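Local coordinates for protein methylxanthine N1-demethylase NdmA (Pseudomonas putida, PDB 6ICN) that catalyses the N1-demethylation of caffeine to theobromine and formaldehyde as a Rieske-type, non-heme iron oxygenase, using O2 and electrons from NADH, at residues W174-A179 with D274-K279; A236-F241 with S256-S261; D133-Y138 with T152-F157. All coordinates share one frame; numbering follows the deposited sequence.

Interaction 1 (W174-A179 with D274-K279)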
loop_
_atom_site.group_PDB
_atom_site.type_symbol
_atom_site.label_atom_id
_atom_site.label_comp_id
_atom_site.label_asym_id
_atom_site.label_seq_id
_atom_site.Cartn_x
_atom_site.Cartn_y
_atom_site.Cartn_z
ATOM N N TRP A 174 -9.889 17.072 -10.673
ATOM C CA TRP A 174 -9.811 17.830 -9.430
ATOM C C TRP A 174 -8.440 18.468 -9.292
ATOM O O TRP A 174 -7.427 17.793 -9.471
ATOM C CB TRP A 174 -10.062 16.913 -8.242
ATOM C CG TRP A 174 -11.455 16.428 -8.159
ATOM C CD1 TRP A 174 -12.050 15.471 -8.940
ATOM C CD2 TRP A 174 -12.424 16.845 -7.215
ATOM N NE1 TRP A 174 -13.347 15.288 -8.541
ATOM C CE2 TRP A 174 -13.605 16.117 -7.481
ATOM C CE3 TRP A 174 -12.419 17.774 -6.180
ATOM C CZ2 TRP A 174 -14.758 16.283 -6.731
ATOM C CZ3 TRP A 174 -13.572 17.939 -5.431
ATOM C CH2 TRP A 174 -14.723 17.199 -5.714
ATOM N N TRP A 175 -8.407 19.760 -8.965
ATOM C CA TRP A 175 -7.157 20.464 -8.715
ATOM C C TRP A 175 -7.171 21.119 -7.343
ATOM O O TRP A 175 -8.198 21.625 -6.883
ATOM C CB TRP A 175 -6.902 21.559 -9.755
ATOM C CG TRP A 175 -6.393 21.099 -11.090
ATOM C CD1 TRP A 175 -6.166 19.811 -11.498
ATOM C CD2 TRP A 175 -6.007 21.943 -12.174
ATOM N NE1 TRP A 175 -5.674 19.809 -12.790
ATOM C CE2 TRP A 175 -5.567 21.106 -13.221
ATOM C CE3 TRP A 175 -5.991 23.331 -12.366
ATOM C CZ2 TRP A 175 -5.121 21.615 -14.440
ATOM C CZ3 TRP A 175 -5.547 23.834 -13.590
ATOM C CH2 TRP A 175 -5.112 22.974 -14.600
ATOM N N ASP A 176 -6.007 21.134 -6.698
ATOM C CA ASP A 176 -5.801 21.892 -5.474
ATOM C C ASP A 176 -5.465 23.339 -5.842
ATOM O O ASP A 176 -4.363 23.836 -5.618
ATOM C CB ASP A 176 -4.691 21.251 -4.647
ATOM C CG ASP A 176 -4.534 21.881 -3.279
ATOM O OD1 ASP A 176 -5.529 21.973 -2.535
ATOM O OD2 ASP A 176 -3.396 22.261 -2.929
ATOM N N ALA A 177 -6.437 23.999 -6.472
ATOM C CA ALA A 177 -6.304 25.397 -6.863
ATOM C C ALA A 177 -7.701 25.990 -6.946
ATOM O O ALA A 177 -8.687 25.273 -7.121
ATOM C CB ALA A 177 -5.578 25.550 -8.202
ATOM N N THR A 178 -7.776 27.313 -6.808
ATOM C CA THR A 178 -9.062 27.995 -6.816
ATOM C C THR A 178 -9.608 28.168 -8.231
ATOM O O THR A 178 -8.889 28.098 -9.235
ATOM C CB THR A 178 -8.941 29.364 -6.160
ATOM O OG1 THR A 178 -8.057 30.188 -6.943
ATOM C CG2 THR A 178 -8.431 29.224 -4.733
ATOM N N ALA A 179 -10.918 28.438 -8.299
ATOM C CA ALA A 179 -11.557 28.628 -9.596
ATOM C C ALA A 179 -11.027 29.871 -10.302
ATOM O O ALA A 179 -10.871 29.866 -11.521
ATOM C CB ALA A 179 -13.073 28.702 -9.425
ATOM N N ASP A 274 -14.428 24.363 -2.462
ATOM C CA ASP A 274 -14.196 25.067 -1.209
ATOM C C ASP A 274 -13.090 26.095 -1.442
ATOM O O ASP A 274 -12.769 26.419 -2.593
ATOM C CB ASP A 274 -13.890 24.076 -0.073
ATOM C CG ASP A 274 -12.651 23.225 -0.328
ATOM O OD1 ASP A 274 -11.724 23.661 -1.040
ATOM O OD2 ASP A 274 -12.597 22.099 0.205
ATOM N N SER A 275 -12.489 26.577 -0.353
ATOM C CA SER A 275 -11.527 27.673 -0.425
ATOM C C SER A 275 -10.266 27.320 -1.199
ATOM O O SER A 275 -9.564 28.235 -1.651
ATOM C CB SER A 275 -11.137 28.124 0.987
ATOM O OG SER A 275 -10.293 27.172 1.608
ATOM N N HIS A 276 -9.933 26.031 -1.356
ATOM C CA HIS A 276 -8.685 25.688 -2.029
ATOM C C HIS A 276 -8.810 24.599 -3.092
ATOM O O HIS A 276 -7.779 24.083 -3.550
ATOM C CB HIS A 276 -7.618 25.274 -1.003
ATOM C CG HIS A 276 -8.022 24.119 -0.143
ATOM N ND1 HIS A 276 -7.611 22.826 -0.392
ATOM C CD2 HIS A 276 -8.810 24.059 0.958
ATOM C CE1 HIS A 276 -8.121 22.019 0.525
ATOM N NE2 HIS A 276 -8.856 22.742 1.353
ATOM N N THR A 277 -10.024 24.228 -3.498
ATOM C CA THR A 277 -10.226 23.072 -4.365
ATOM C C THR A 277 -11.172 23.416 -5.503
ATOM O O THR A 277 -12.136 24.161 -5.307
ATOM C CB THR A 277 -10.824 21.903 -3.565
ATOM O OG1 THR A 277 -9.996 21.632 -2.432
ATOM C CG2 THR A 277 -10.944 20.635 -4.423
ATOM N N THR A 278 -10.894 22.873 -6.681
ATOM C CA THR A 278 -11.817 22.943 -7.803
ATOM C C THR A 278 -12.101 21.547 -8.331
ATOM O O THR A 278 -11.207 20.695 -8.402
ATOM C CB THR A 278 -11.294 23.815 -8.960
ATOM O OG1 THR A 278 -9.901 23.567 -9.173
ATOM C CG2 THR A 278 -11.512 25.290 -8.640
ATOM N N LYS A 279 -13.359 21.323 -8.694
ATOM C CA LYS A 279 -13.745 20.193 -9.525
ATOM C C LYS A 279 -14.029 20.767 -10.903
ATOM O O LYS A 279 -14.933 21.603 -11.062
ATOM C CB LYS A 279 -14.969 19.484 -8.935
ATOM C CG LYS A 279 -15.497 18.335 -9.776
ATOM C CD LYS A 279 -16.779 17.794 -9.129
ATOM C CE LYS A 279 -17.263 16.557 -9.880
ATOM N NZ LYS A 279 -18.477 15.952 -9.209
HETATM O O HOH W 1 -7.695 20.499 -2.595
HETATM O O HOH W 2 -12.308 27.279 -5.887
#
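Trp175 and Thr278 face each other as an antiparallel hydrogen-bonded pair: Trp175 N donates to Thr278 O and Thr278 N returns the bond to Trp175 O, each at 3.0 Å. With Thr278 OG1 set between its own backbone N and carbonyl carbon (chi1 42°), the hydroxyl donates to Ala177 O at 2.9 Å, approaching from above the carbonyl plane. A valine in place of Thr278 would probably leave Ala177 O without this donor and Asn280 ND2 without its hydroxyl partner. The backbone pair joins strand 166-175, outermost within the chain, to strand 277-286 in the antiparallel sheet of the catalytic domain, just where the first strand gives way to helix 179-186, N-capped by Thr178. Among the side chains, Asp176 OD1 accepts a hydrogen bond from His276 ND1 at 3.1 Å, nearly straight and in the imidazole plane, while the carboxylate is turned 76° to that ring; water 1 also donates to OD1, and OD2 forms a salt bridge with Lys317. Apolar contact runs along Trp174. The extended Lys279 lays its methylenes over one indole face, CB 3.8 Å from the six-membered ring centroid, before NZ reaches Glu43 and Val38 O, and Thr277 CG2 abuts the indole edge 3.7 Å from Trp174 CE3.

Interaction 2 (A236-F241 with S256-S261). With CFF (caffeine), chain F.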
loop_
_atom_site.group_PDB
_atom_site.type_symbol
_atom_site.label_atom_id
_atom_site.label_comp_id
_atom_site.label_asym_id
_atom_site.label_seq_id
_atom_site.Cartn_x
_atom_site.Cartn_y
_atom_site.Cartn_z
ATOM N N ALA A 236 -3.923 19.209 -31.776
ATOM C CA ALA A 236 -3.887 20.410 -30.952
ATOM C C ALA A 236 -4.908 21.412 -31.477
ATOM O O ALA A 236 -4.867 21.752 -32.672
ATOM C CB ALA A 236 -2.493 21.034 -30.951
ATOM N N PRO A 237 -5.857 21.889 -30.643
ATOM C CA PRO A 237 -6.772 22.944 -31.108
ATOM C C PRO A 237 -6.072 24.289 -31.180
ATOM O O PRO A 237 -6.202 25.113 -30.270
ATOM C CB PRO A 237 -7.889 22.945 -30.053
ATOM C CG PRO A 237 -7.736 21.614 -29.320
ATOM C CD PRO A 237 -6.264 21.350 -29.332
ATOM N N ILE A 238 -5.324 24.514 -32.257
ATOM C CA ILE A 238 -4.580 25.751 -32.462
ATOM C C ILE A 238 -5.112 26.430 -33.717
ATOM O O ILE A 238 -5.216 25.799 -34.776
ATOM C CB ILE A 238 -3.066 25.485 -32.569
ATOM C CG1 ILE A 238 -2.465 25.266 -31.173
ATOM C CG2 ILE A 238 -2.370 26.626 -33.288
ATOM C CD1 ILE A 238 -2.443 26.517 -30.308
ATOM N N GLY A 239 -5.458 27.711 -33.595
ATOM C CA GLY A 239 -5.979 28.462 -34.723
ATOM C C GLY A 239 -6.469 29.837 -34.318
ATOM O O GLY A 239 -5.879 30.472 -33.438
ATOM N N SER A 240 -7.542 30.316 -34.951
ATOM C CA SER A 240 -8.161 31.571 -34.542
ATOM C C SER A 240 -9.101 31.314 -33.365
ATOM O O SER A 240 -10.040 30.517 -33.485
ATOM C CB SER A 240 -8.916 32.202 -35.710
ATOM O OG SER A 240 -9.705 33.278 -35.236
ATOM N N PHE A 241 -8.857 31.997 -32.242
ATOM C CA PHE A 241 -9.529 31.740 -30.966
ATOM C C PHE A 241 -10.600 32.796 -30.703
ATOM O O PHE A 241 -10.279 33.983 -30.607
ATOM C CB PHE A 241 -8.532 31.783 -29.802
ATOM C CG PHE A 241 -7.649 30.568 -29.663
ATOM C CD1 PHE A 241 -7.633 29.567 -30.614
ATOM C CD2 PHE A 241 -6.827 30.441 -28.540
ATOM C CE1 PHE A 241 -6.811 28.463 -30.456
ATOM C CE2 PHE A 241 -6.002 29.336 -28.377
ATOM C CZ PHE A 241 -5.997 28.347 -29.340
ATOM N N SER A 256 -11.137 28.002 -34.756
ATOM C CA SER A 256 -11.019 27.656 -36.170
ATOM C C SER A 256 -9.580 27.200 -36.396
ATOM O O SER A 256 -8.674 28.025 -36.541
ATOM C CB SER A 256 -11.403 28.841 -37.048
ATOM O OG SER A 256 -12.637 29.385 -36.614
ATOM N N LYS A 257 -9.368 25.878 -36.404
ATOM C CA LYS A 257 -8.019 25.315 -36.434
ATOM C C LYS A 257 -7.314 25.631 -37.746
ATOM O O LYS A 257 -7.925 25.611 -38.818
ATOM C CB LYS A 257 -8.057 23.794 -36.254
ATOM C CG LYS A 257 -8.531 23.308 -34.888
ATOM C CD LYS A 257 -8.697 21.790 -34.890
ATOM C CE LYS A 257 -7.383 21.083 -35.195
ATOM N NZ LYS A 257 -7.555 19.604 -35.270
ATOM N N TYR A 258 -6.006 25.894 -37.655
ATOM C CA TYR A 258 -5.202 26.133 -38.851
ATOM C C TYR A 258 -4.947 24.841 -39.621
ATOM O O TYR A 258 -5.054 24.814 -40.855
ATOM C CB TYR A 258 -3.868 26.779 -38.472
ATOM C CG TYR A 258 -3.964 28.157 -37.851
ATOM C CD1 TYR A 258 -5.014 29.019 -38.163
ATOM C CD2 TYR A 258 -2.994 28.601 -36.957
ATOM C CE1 TYR A 258 -5.096 30.283 -37.596
ATOM C CE2 TYR A 258 -3.067 29.861 -36.383
ATOM C CZ TYR A 258 -4.118 30.698 -36.708
ATOM O OH TYR A 258 -4.188 31.950 -36.139
ATOM N N SER A 259 -4.601 23.761 -38.910
ATOM C CA SER A 259 -4.123 22.549 -39.570
ATOM C C SER A 259 -5.225 21.824 -40.336
ATOM O O SER A 259 -4.952 21.214 -41.376
ATOM C CB SER A 259 -3.505 21.604 -38.540
ATOM O OG SER A 259 -4.472 21.215 -37.577
ATOM N N SER A 260 -6.463 21.867 -39.843
ATOM C CA SER A 260 -7.542 21.081 -40.418
ATOM C C SER A 260 -8.663 21.911 -41.029
ATOM O O SER A 260 -9.557 21.329 -41.654
ATOM C CB SER A 260 -8.146 20.153 -39.352
ATOM O OG SER A 260 -8.591 20.914 -38.238
ATOM N N SER A 261 -8.646 23.237 -40.862
ATOM C CA SER A 261 -9.706 24.125 -41.357
ATOM C C SER A 261 -11.085 23.676 -40.875
ATOM O O SER A 261 -12.050 23.619 -41.644
ATOM C CB SER A 261 -9.669 24.229 -42.883
ATOM O OG SER A 261 -8.527 24.956 -43.303
HETATM N N1 CFF F . -6.394 25.483 -23.302
HETATM C C2 CFF F . -6.217 25.816 -24.621
HETATM C C10 CFF F . -6.300 26.511 -22.281
HETATM C C6 CFF F . -6.648 24.221 -22.945
HETATM N N3 CFF F . -6.301 24.860 -25.581
HETATM O O11 CFF F . -5.989 26.946 -24.930
HETATM C C12 CFF F . -6.113 25.202 -26.987
HETATM C C4 CFF F . -6.556 23.580 -25.223
HETATM C C5 CFF F . -6.737 23.252 -23.928
HETATM N N9 CFF F . -6.690 22.458 -25.953
HETATM O O13 CFF F . -6.801 23.934 -21.789
HETATM N N7 CFF F . -6.991 21.932 -23.865
HETATM C C8 CFF F . -6.959 21.446 -25.112
HETATM C C14 CFF F . -7.272 20.945 -22.837
HETATM O O HOH W 3 -3.335 21.600 -35.042
HETATM O O HOH W 4 -3.670 24.046 -36.177
HETATM O O HOH W 5 -13.106 30.973 -33.983
#
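Ile238 O is gripped twice. Tyr258 N donates to it at 3.0 Å, lying in the carbonyl plane, and water 4 donates at 2.7 Å while accepting from Ser259 N; Lys257 CA adds a CA-H...O contact. Two residues along each segment, Ser240 and Ser256 form an antiparallel hydrogen-bonded pair. Ser240 N reaches Ser256 O at 3.0 Å from well above the carbonyl plane, and the return bond from Ser256 N to Ser240 O has the same length.

Between these bonds sits Gly239, where a side chain would collide with Ser256 O and Lys257 CA. Its bare CA lies over the centre of the Tyr258 ring, 3.4 Å from the centroid and 5° off the normal, a close CH-pi contact. Tyr258 CG stands anti to its own carbonyl carbon (chi1 -64°), which folds the phenol back across the glycine; at its far end OH bonds Thr226 O. Ile238 CG2 comes within 4.2 Å of Tyr258 CD2. Lys257, bent at chi3, passes its CE 3.6 Å from Ala236 O and delivers NZ to Asn234 O.

On the ligand side, Pro237 O is 3.3 Å from C12 of caffeine, and Phe241 CZ approaches the same methyl. At the open end of the hairpin of strands 239-246 and 250-257, the residues leading into and starting the first strand supply Pro237 and Phe241 to the caffeine pocket.

Interaction 3 (D133-Y138 with T152-F157)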
loop_
_atom_site.group_PDB
_atom_site.type_symbol
_atom_site.label_atom_id
_atom_site.label_comp_id
_atom_site.label_asym_id
_atom_site.label_seq_id
_atom_site.Cartn_x
_atom_site.Cartn_y
_atom_site.Cartn_z
ATOM N N ASP A 133 -32.107 25.958 -6.407
ATOM C CA ASP A 133 -32.258 25.911 -7.853
ATOM C C ASP A 133 -31.243 24.952 -8.462
ATOM O O ASP A 133 -30.036 25.043 -8.189
ATOM C CB ASP A 133 -32.099 27.314 -8.455
ATOM C CG ASP A 133 -33.392 28.136 -8.370
ATOM O OD1 ASP A 133 -34.242 27.824 -7.513
ATOM O OD2 ASP A 133 -33.550 29.091 -9.162
ATOM N N CYS A 134 -31.750 24.013 -9.258
ATOM C CA CYS A 134 -30.952 22.913 -9.793
ATOM C C CYS A 134 -31.470 22.566 -11.181
ATOM O O CYS A 134 -32.667 22.304 -11.335
ATOM C CB CYS A 134 -31.049 21.686 -8.880
ATOM S SG CYS A 134 -30.014 20.303 -9.432
ATOM N N GLU A 135 -30.583 22.553 -12.176
ATOM C CA GLU A 135 -30.951 22.256 -13.557
ATOM C C GLU A 135 -29.856 21.465 -14.255
ATOM O O GLU A 135 -28.660 21.686 -14.019
ATOM C CB GLU A 135 -31.180 23.525 -14.400
ATOM C CG GLU A 135 -32.288 24.409 -13.898
ATOM C CD GLU A 135 -33.657 23.858 -14.237
ATOM O OE1 GLU A 135 -33.767 23.083 -15.221
ATOM O OE2 GLU A 135 -34.618 24.199 -13.513
ATOM N N GLU A 136 -30.274 20.576 -15.156
ATOM C CA GLU A 136 -29.361 19.964 -16.114
ATOM C C GLU A 136 -29.230 20.846 -17.349
ATOM O O GLU A 136 -30.220 21.394 -17.853
ATOM C CB GLU A 136 -29.837 18.565 -16.527
ATOM C CG GLU A 136 -28.919 17.853 -17.541
ATOM C CD GLU A 136 -29.141 18.269 -19.012
ATOM O OE1 GLU A 136 -28.166 18.327 -19.794
ATOM O OE2 GLU A 136 -30.300 18.523 -19.408
ATOM N N ARG A 137 -27.997 20.998 -17.822
ATOM C CA ARG A 137 -27.738 21.629 -19.109
ATOM C C ARG A 137 -26.389 21.139 -19.615
ATOM O O ARG A 137 -25.425 21.068 -18.845
ATOM C CB ARG A 137 -27.763 23.169 -19.020
ATOM C CG ARG A 137 -27.882 23.815 -20.415
ATOM C CD ARG A 137 -28.327 25.288 -20.382
ATOM N NE ARG A 137 -29.655 25.470 -19.796
ATOM C CZ ARG A 137 -30.191 26.660 -19.540
ATOM N NH1 ARG A 137 -29.519 27.763 -19.842
ATOM N NH2 ARG A 137 -31.394 26.750 -18.990
ATOM N N TYR A 138 -26.334 20.780 -20.899
ATOM C CA TYR A 138 -25.109 20.325 -21.565
ATOM C C TYR A 138 -24.574 19.027 -20.994
ATOM O O TYR A 138 -23.410 18.690 -21.233
ATOM C CB TYR A 138 -23.983 21.368 -21.506
ATOM C CG TYR A 138 -24.420 22.781 -21.779
ATOM C CD1 TYR A 138 -25.207 23.087 -22.885
ATOM C CD2 TYR A 138 -24.048 23.810 -20.922
ATOM C CE1 TYR A 138 -25.598 24.396 -23.145
ATOM C CE2 TYR A 138 -24.437 25.122 -21.175
ATOM C CZ TYR A 138 -25.219 25.397 -22.279
ATOM O OH TYR A 138 -25.608 26.687 -22.546
ATOM N N THR A 152 -28.914 35.915 -12.784
ATOM C CA THR A 152 -27.835 35.122 -13.353
ATOM C C THR A 152 -28.421 33.926 -14.088
ATOM O O THR A 152 -29.522 33.461 -13.766
ATOM C CB THR A 152 -26.877 34.642 -12.257
ATOM O OG1 THR A 152 -27.611 33.868 -11.304
ATOM C CG2 THR A 152 -26.245 35.851 -11.549
ATOM N N GLU A 153 -27.684 33.428 -15.078
ATOM C CA GLU A 153 -28.131 32.299 -15.871
ATOM C C GLU A 153 -26.998 31.299 -16.027
ATOM O O GLU A 153 -25.833 31.603 -15.767
ATOM C CB GLU A 153 -28.620 32.722 -17.256
ATOM C CG GLU A 153 -29.973 33.403 -17.197
ATOM C CD GLU A 153 -30.564 33.657 -18.565
ATOM O OE1 GLU A 153 -31.811 33.653 -18.669
ATOM O OE2 GLU A 153 -29.785 33.867 -19.526
ATOM N N ILE A 154 -27.374 30.102 -16.462
ATOM C CA ILE A 154 -26.362 29.067 -16.702
ATOM C C ILE A 154 -25.450 29.503 -17.841
ATOM O O ILE A 154 -25.932 30.032 -18.869
ATOM C CB ILE A 154 -27.035 27.713 -17.003
ATOM C CG1 ILE A 154 -27.706 27.209 -15.724
ATOM C CG2 ILE A 154 -26.026 26.699 -17.557
ATOM C CD1 ILE A 154 -28.638 26.012 -15.912
ATOM N N PRO A 155 -24.130 29.316 -17.713
ATOM C CA PRO A 155 -23.176 29.707 -18.763
ATOM C C PRO A 155 -23.489 29.224 -20.170
ATOM O O PRO A 155 -24.168 28.213 -20.374
ATOM C CB PRO A 155 -21.866 29.082 -18.260
ATOM C CG PRO A 155 -21.989 29.171 -16.778
ATOM C CD PRO A 155 -23.443 28.914 -16.472
ATOM N N TYR A 156 -22.957 29.954 -21.149
ATOM C CA TYR A 156 -23.178 29.688 -22.561
ATOM C C TYR A 156 -22.146 28.698 -23.101
ATOM O O TYR A 156 -20.938 28.903 -22.956
ATOM C CB TYR A 156 -23.112 31.011 -23.326
ATOM C CG TYR A 156 -23.005 30.916 -24.834
ATOM C CD1 TYR A 156 -24.095 30.547 -25.607
ATOM C CD2 TYR A 156 -21.816 31.240 -25.484
ATOM C CE1 TYR A 156 -23.994 30.479 -26.997
ATOM C CE2 TYR A 156 -21.708 31.193 -26.873
ATOM C CZ TYR A 156 -22.804 30.805 -27.621
ATOM O OH TYR A 156 -22.687 30.752 -28.998
ATOM N N PHE A 157 -22.637 27.641 -23.745
ATOM C CA PHE A 157 -21.843 26.679 -24.504
ATOM C C PHE A 157 -22.283 26.766 -25.963
ATOM O O PHE A 157 -23.430 26.437 -26.282
ATOM C CB PHE A 157 -22.071 25.272 -23.929
ATOM C CG PHE A 157 -21.348 24.156 -24.644
ATOM C CD1 PHE A 157 -20.127 24.360 -25.276
ATOM C CD2 PHE A 157 -21.885 22.873 -24.632
ATOM C CE1 PHE A 157 -19.450 23.303 -25.916
ATOM C CE2 PHE A 157 -21.214 21.810 -25.255
ATOM C CZ PHE A 157 -20.007 22.023 -25.903
HETATM O O HOH W 6 -27.109 28.338 -20.971
#
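Tyr138 lies against Phe157 with one face of its phenol ring over the CB of that residue, 3.5 Å from the ring centroid and 11° off the normal. Beyond CB the Phe157 ring turns its edge to the same phenol in a T-shaped (edge-to-face) pair, planes 85° apart and centroids separated by 5.4 Å. The contact joins the end of strand 131-137, in the antiparallel sheet of the Rieske domain, to the irregular connection that leads on to strand 166-175 of the catalytic domain. At the far end of the phenol, Tyr138 OH accepts a weak hydrogen bond from Phe157 N at 3.3 Å.

Ile154 packs on the arginine of the strand. Its CD1 sits over the centre of the Arg137 guanidinium, its CB is 3.8 Å from Arg137 NH1, and its CG2 packs on the CD of the arginine. On the strand, Glu135 CB touches Ile154 CD1 at 3.9 Å. Arg137 CG is anti to its backbone N (chi1 -164°), and the chain then bends at chi3, so that it runs past the isoleucine while CG itself covers the face of Tyr138 opposite Phe157. The phenol is thereby held between an aliphatic carbon on one side and Phe157 on the other.

Further out, Trp35 and Trp142 touch Ile154 from strands 35-40 and 140-144, and Trp142 NE1 hydrogen-bonds Arg137 O. Phe157 in turn meets Phe267 of strand 263-274, and Ser246 OG holds Tyr156 N. Water 6 connects the two segments: in the guanidinium plane it accepts from Arg137 NH1 at 2.7 Å, it bonds Tyr138 OH, and it donates to Ile154 O at 2.9 Å.

In the fold
From the N terminus, interaction 3 comes first: strand 131-137 runs out, the chain turns back through strand 140-144, and residues 152-157 close a short loop of 13 residues beside the Rieske-domain sheet. The chain then enters strand 166-175, and interaction 1 opens at its end. That loop is long, closing only when strand 277-286 returns alongside. Nested within it is interaction 2, at the open end of the 239-246/250-257 hairpin in the same sheet; the centres of interactions 1 and 2 are about 30 Å apart. Interaction 3 stands in series with both and touches neither. It joins the Rieske-domain sheet to the connection leading into the catalytic domain, whereas the backbone pairings of the other two lie within the catalytic sheet.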